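Local coordinates for ThiS protein (Escherichia coli, PDB 1ZUD), which carries sulfur as a C-terminal thiocarboxylate and donates it for synthesis of the thiazole phosphate moiety of thiamine phosphate, at residues 27-40 with 49-62. Numbering follows the deposited sequence. Where two conformers were deposited one is given.
Sequences QRQAGAALAINQQI and HIVQDGDQILLFQV
A33 and F60 form a hydrogen-bonded antiparallel pair, A33 N to F60 O 3.0 Å and F60 N to A33 O 3.1 Å, within the ubiquitin-like sheet of ThiS. A35 and L58 repeat the pattern, and strands 32-36 and 56-61 run at 158° to one another. Chi1 of 51° puts F60 CG between its backbone N and carbonyl carbon, which brings the ring across A33; A33 O lies over one ring face, offset toward the rim, while I40 CD1 meets the edge in plane, 4.0 Å from CZ. The opposite sheet face, carrying L34, I36, I57 and L59, is mainly aliphatic, with Q61 at its end: L34 CD1 reaches I57 CG2 at 3.5 Å, I36 and I57 lie side by side, and L59 CD2 packs on Q27 CG. N37 N continues the ladder with a nearly straight bond to Q56 O, 2.8 Å. The N37 amide pins the type I' turn 36-39: OD1 accepts from Q56 N at 2.9 Å, and ND2 donates to D55 OD2 from above the carboxylate plane, a bent bond (138°). Q52 N holds D55 OD1 at 2.8 Å. V18 of helix 18-24 touches L34, and I3 of strand 2-5 touches I57. W174 of the ThiF chain packs on A33 and V62, so this part of the sheet faces the partner. At the turn, Q38 NE2 reaches Q56 OE1 at 3.1 Å, that oxygen near its amide plane.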
loop_
_atom_site.group_PDB
_atom_site.type_symbol
_atom_site.label_atom_id
_atom_site.label_comp_id
_atom_site.label_asym_id
_atom_site.label_seq_id
_atom_site.Cartn_x
_atom_site.Cartn_y
_atom_site.Cartn_z
ATOM N N GLN D 27 -14.582 16.511 23.191
ATOM C CA GLN D 27 -13.546 15.605 22.671
ATOM C C GLN D 27 -12.383 15.463 23.649
ATOM O O GLN D 27 -11.930 16.450 24.263
ATOM C CB GLN D 27 -12.998 16.140 21.350
ATOM C CG GLN D 27 -13.985 16.091 20.204
ATOM C CD GLN D 27 -14.490 14.660 19.976
ATOM O OE1 GLN D 27 -13.700 13.714 19.870
ATOM N NE2 GLN D 27 -15.806 14.502 19.926
ATOM N N ARG D 28 -11.894 14.231 23.777
ATOM C CA ARG D 28 -10.757 13.931 24.646
ATOM C C ARG D 28 -9.451 14.324 23.923
ATOM O O ARG D 28 -9.290 14.049 22.733
ATOM C CB ARG D 28 -10.766 12.425 24.982
ATOM C CG ARG D 28 -9.408 11.840 25.280
ATOM C CD ARG D 28 -9.255 10.502 24.563
ATOM N NE ARG D 28 -9.715 9.378 25.367
ATOM C CZ ARG D 28 -10.140 8.217 24.866
ATOM N NH1 ARG D 28 -10.179 8.023 23.553
ATOM N NH2 ARG D 28 -10.488 7.234 25.688
ATOM N N GLN D 29 -8.511 14.926 24.646
ATOM C CA GLN D 29 -7.260 15.368 24.032
ATOM C C GLN D 29 -6.109 14.341 24.056
ATOM O O GLN D 29 -5.258 14.321 23.167
ATOM C CB GLN D 29 -6.851 16.700 24.681
ATOM C CG GLN D 29 -7.919 17.774 24.409
ATOM C CD GLN D 29 -7.553 19.140 24.992
ATOM O OE1 GLN D 29 -6.365 19.473 25.153
ATOM N NE2 GLN D 29 -8.577 19.936 25.309
ATOM N N ALA D 30 -6.113 13.496 25.080
ATOM C CA ALA D 30 -5.123 12.454 25.258
ATOM C C ALA D 30 -5.208 11.486 24.053
ATOM O O ALA D 30 -6.287 11.076 23.651
ATOM C CB ALA D 30 -5.394 11.712 26.571
ATOM N N GLY D 31 -4.069 11.159 23.466
ATOM C CA GLY D 31 -4.077 10.255 22.330
ATOM C C GLY D 31 -4.582 10.875 21.034
ATOM O O GLY D 31 -4.740 10.155 20.052
ATOM N N ALA D 32 -4.815 12.196 20.997
ATOM C CA ALA D 32 -5.314 12.832 19.773
ATOM C C ALA D 32 -4.338 13.801 19.144
ATOM O O ALA D 32 -3.460 14.334 19.812
ATOM C CB ALA D 32 -6.679 13.578 20.071
ATOM N N ALA D 33 -4.434 13.999 17.835
ATOM C CA ALA D 33 -3.567 14.992 17.213
ATOM C C ALA D 33 -4.553 15.774 16.370
ATOM O O ALA D 33 -5.635 15.288 16.054
ATOM C CB ALA D 33 -2.456 14.345 16.334
ATOM N N LEU D 34 -4.179 16.985 16.015
ATOM C CA LEU D 34 -5.069 17.856 15.271
ATOM C C LEU D 34 -4.332 18.553 14.100
ATOM O O LEU D 34 -3.158 18.950 14.219
ATOM C CB LEU D 34 -5.667 18.894 16.270
ATOM C CG LEU D 34 -6.676 19.853 15.629
ATOM C CD1 LEU D 34 -8.003 19.715 16.347
ATOM C CD2 LEU D 34 -6.149 21.275 15.627
ATOM N N ALA D 35 -5.011 18.664 12.961
ATOM C CA ALA D 35 -4.445 19.370 11.831
ATOM C C ALA D 35 -5.403 20.503 11.465
ATOM O O ALA D 35 -6.635 20.366 11.609
ATOM C CB ALA D 35 -4.297 18.461 10.645
ATOM N N ILE D 36 -4.852 21.627 11.024
ATOM C CA ILE D 36 -5.724 22.724 10.568
ATOM C C ILE D 36 -5.208 23.047 9.206
ATOM O O ILE D 36 -4.016 23.322 9.053
ATOM C CB ILE D 36 -5.657 23.998 11.483
ATOM C CG1 ILE D 36 -6.417 23.707 12.770
ATOM C CG2 ILE D 36 -6.309 25.246 10.755
ATOM C CD1 ILE D 36 -6.370 24.886 13.820
ATOM N N ASN D 37 -6.093 22.984 8.206
ATOM C CA ASN D 37 -5.660 23.270 6.858
ATOM C C ASN D 37 -4.464 22.416 6.481
ATOM O O ASN D 37 -3.480 22.896 5.942
ATOM C CB ASN D 37 -5.338 24.751 6.718
ATOM C CG ASN D 37 -6.563 25.606 6.982
ATOM O OD1 ASN D 37 -7.687 25.152 6.762
ATOM N ND2 ASN D 37 -6.362 26.831 7.476
ATOM N N GLN D 38 -4.557 21.135 6.818
ATOM C CA GLN D 38 -3.512 20.182 6.460
ATOM C C GLN D 38 -2.142 20.281 7.124
ATOM O O GLN D 38 -1.181 19.686 6.660
ATOM C CB GLN D 38 -3.395 20.128 4.930
ATOM C CG GLN D 38 -4.714 19.644 4.238
ATOM C CD GLN D 38 -5.816 20.724 4.137
ATOM O OE1 GLN D 38 -5.573 21.878 3.699
ATOM N NE2 GLN D 38 -7.040 20.348 4.529
ATOM N N GLN D 39 -2.058 20.998 8.241
ATOM C CA GLN D 39 -0.779 21.111 8.956
ATOM C C GLN D 39 -1.078 20.757 10.398
ATOM O O GLN D 39 -2.053 21.209 10.987
ATOM C CB GLN D 39 -0.223 22.538 8.812
ATOM C CG GLN D 39 -0.666 23.280 7.507
ATOM C CD GLN D 39 0.166 22.990 6.233
ATOM O OE1 GLN D 39 1.397 23.136 6.212
ATOM N NE2 GLN D 39 -0.526 22.616 5.152
ATOM N N ILE D 40 -0.262 19.897 10.956
ATOM C CA ILE D 40 -0.434 19.534 12.349
ATOM C C ILE D 40 -0.217 20.777 13.226
ATOM O O ILE D 40 0.669 21.570 12.954
ATOM C CB ILE D 40 0.635 18.519 12.782
ATOM C CG1 ILE D 40 0.468 17.233 11.931
ATOM C CG2 ILE D 40 0.511 18.238 14.312
ATOM C CD1 ILE D 40 -0.814 16.473 12.252
ATOM N N HIS D 49 -4.082 28.548 20.382
ATOM C CA HIS D 49 -4.349 28.588 18.936
ATOM C C HIS D 49 -5.810 28.924 18.639
ATOM O O HIS D 49 -6.707 28.164 18.952
ATOM C CB HIS D 49 -4.026 27.248 18.295
ATOM C CG HIS D 49 -3.808 27.343 16.821
ATOM N ND1 HIS D 49 -2.557 27.503 16.266
ATOM C CD2 HIS D 49 -4.685 27.341 15.785
ATOM C CE1 HIS D 49 -2.672 27.592 14.951
ATOM N NE2 HIS D 49 -3.952 27.496 14.633
ATOM N N ILE D 50 -6.037 30.074 18.022
ATOM C CA ILE D 50 -7.381 30.522 17.664
ATOM C C ILE D 50 -7.889 29.876 16.346
ATOM O O ILE D 50 -7.200 29.839 15.334
ATOM C CB ILE D 50 -7.428 32.076 17.492
ATOM C CG1 ILE D 50 -7.008 32.753 18.796
ATOM C CG2 ILE D 50 -8.849 32.510 17.075
ATOM C CD1 ILE D 50 -8.067 32.677 19.873
ATOM N N VAL D 51 -9.102 29.337 16.398
ATOM C CA VAL D 51 -9.691 28.720 15.225
ATOM C C VAL D 51 -10.299 29.835 14.375
ATOM O O VAL D 51 -11.066 30.647 14.899
ATOM C CB VAL D 51 -10.768 27.769 15.660
ATOM C CG1 VAL D 51 -11.485 27.208 14.423
ATOM C CG2 VAL D 51 -10.127 26.647 16.531
ATOM N N GLN D 52 -9.972 29.858 13.085
ATOM C CA GLN D 52 -10.457 30.886 12.152
ATOM C C GLN D 52 -11.499 30.456 11.156
ATOM O O GLN D 52 -11.459 29.328 10.649
ATOM C CB GLN D 52 -9.273 31.451 11.404
ATOM C CG GLN D 52 -8.130 31.587 12.354
ATOM C CD GLN D 52 -7.175 32.692 12.033
ATOM O OE1 GLN D 52 -6.598 32.754 10.933
ATOM N NE2 GLN D 52 -6.975 33.586 13.012
ATOM N N ASP D 53 -12.421 31.377 10.860
ATOM C CA ASP D 53 -13.486 31.122 9.917
ATOM C C ASP D 53 -12.934 30.419 8.682
ATOM O O ASP D 53 -11.934 30.843 8.157
ATOM C CB ASP D 53 -14.117 32.432 9.466
ATOM C CG ASP D 53 -15.041 32.231 8.289
ATOM O OD1 ASP D 53 -14.705 32.720 7.189
ATOM O OD2 ASP D 53 -16.088 31.559 8.466
ATOM N N GLY D 54 -13.600 29.360 8.231
ATOM C CA GLY D 54 -13.145 28.625 7.062
ATOM C C GLY D 54 -12.006 27.655 7.345
ATOM O O GLY D 54 -11.396 27.118 6.416
ATOM N N ASP D 55 -11.696 27.398 8.611
ATOM C CA ASP D 55 -10.584 26.464 8.871
ATOM C C ASP D 55 -11.033 25.030 8.582
ATOM O O ASP D 55 -12.192 24.704 8.792
ATOM C CB ASP D 55 -10.120 26.566 10.334
ATOM C CG ASP D 55 -8.962 27.544 10.508
ATOM O OD1 ASP D 55 -8.606 27.859 11.665
ATOM O OD2 ASP D 55 -8.404 27.999 9.475
ATOM N N GLN D 56 -10.133 24.182 8.083
ATOM C CA GLN D 56 -10.528 22.772 7.850
ATOM C C GLN D 56 -9.787 21.987 8.916
ATOM O O GLN D 56 -8.562 21.897 8.916
ATOM C CB GLN D 56 -10.142 22.311 6.444
ATOM C CG GLN D 56 -10.607 23.284 5.367
ATOM C CD GLN D 56 -10.469 22.688 3.994
ATOM O OE1 GLN D 56 -9.446 22.095 3.675
ATOM N NE2 GLN D 56 -11.499 22.841 3.169
ATOM N N ILE D 57 -10.537 21.439 9.854
ATOM C CA ILE D 57 -9.903 20.785 10.978
ATOM C C ILE D 57 -10.134 19.283 11.002
ATOM O O ILE D 57 -11.210 18.809 10.661
ATOM C CB ILE D 57 -10.437 21.389 12.263
ATOM C CG1 ILE D 57 -10.228 22.924 12.244
ATOM C CG2 ILE D 57 -9.647 20.867 13.456
ATOM C CD1 ILE D 57 -10.871 23.599 13.468
ATOM N N LEU D 58 -9.096 18.554 11.391
ATOM C CA LEU D 58 -9.148 17.087 11.526
ATOM C C LEU D 58 -8.666 16.768 12.926
ATOM O O LEU D 58 -7.629 17.271 13.384
ATOM C CB LEU D 58 -8.179 16.404 10.559
ATOM C CG LEU D 58 -8.344 16.685 9.080
ATOM C CD1 LEU D 58 -7.384 15.787 8.316
ATOM C CD2 LEU D 58 -9.818 16.395 8.659
ATOM N N LEU D 59 -9.432 15.951 13.610
ATOM C CA LEU D 59 -9.085 15.523 14.937
ATOM C C LEU D 59 -9.045 13.989 14.821
ATOM O O LEU D 59 -10.045 13.389 14.448
ATOM C CB LEU D 59 -10.178 15.940 15.892
ATOM C CG LEU D 59 -9.881 15.378 17.260
ATOM C CD1 LEU D 59 -8.609 16.070 17.807
ATOM C CD2 LEU D 59 -11.123 15.560 18.147
ATOM N N PHE D 60 -7.914 13.360 15.098
ATOM C CA PHE D 60 -7.838 11.881 14.949
ATOM C C PHE D 60 -7.004 11.253 16.065
ATOM O O PHE D 60 -6.233 11.923 16.747
ATOM C CB PHE D 60 -7.246 11.505 13.554
ATOM C CG PHE D 60 -5.929 12.215 13.230
ATOM C CD1 PHE D 60 -5.914 13.568 12.850
ATOM C CD2 PHE D 60 -4.715 11.558 13.384
ATOM C CE1 PHE D 60 -4.693 14.250 12.634
ATOM C CE2 PHE D 60 -3.493 12.220 13.168
ATOM C CZ PHE D 60 -3.481 13.585 12.787
ATOM N N GLN D 61 -7.136 9.949 16.241
ATOM C CA GLN D 61 -6.396 9.292 17.320
ATOM C C GLN D 61 -5.174 8.581 16.808
ATOM O O GLN D 61 -5.118 8.193 15.624
ATOM C CB GLN D 61 -7.298 8.269 18.015
ATOM C CG GLN D 61 -8.360 8.905 18.884
ATOM C CD GLN D 61 -7.892 9.061 20.329
ATOM O OE1 GLN D 61 -7.354 8.113 20.912
ATOM N NE2 GLN D 61 -8.102 10.248 20.915
ATOM N N VAL D 62 -4.196 8.420 17.698
ATOM C CA VAL D 62 -2.987 7.715 17.331
ATOM C C VAL D 62 -3.298 6.196 17.132
ATOM O O VAL D 62 -4.159 5.623 17.830
ATOM C CB VAL D 62 -1.904 7.842 18.448
ATOM C CG1 VAL D 62 -2.455 7.263 19.840
ATOM C CG2 VAL D 62 -0.567 7.132 17.964
HETATM O O HOH W 1 -10.341 12.699 20.950
HETATM O O HOH W 2 -6.669 19.859 8.116
#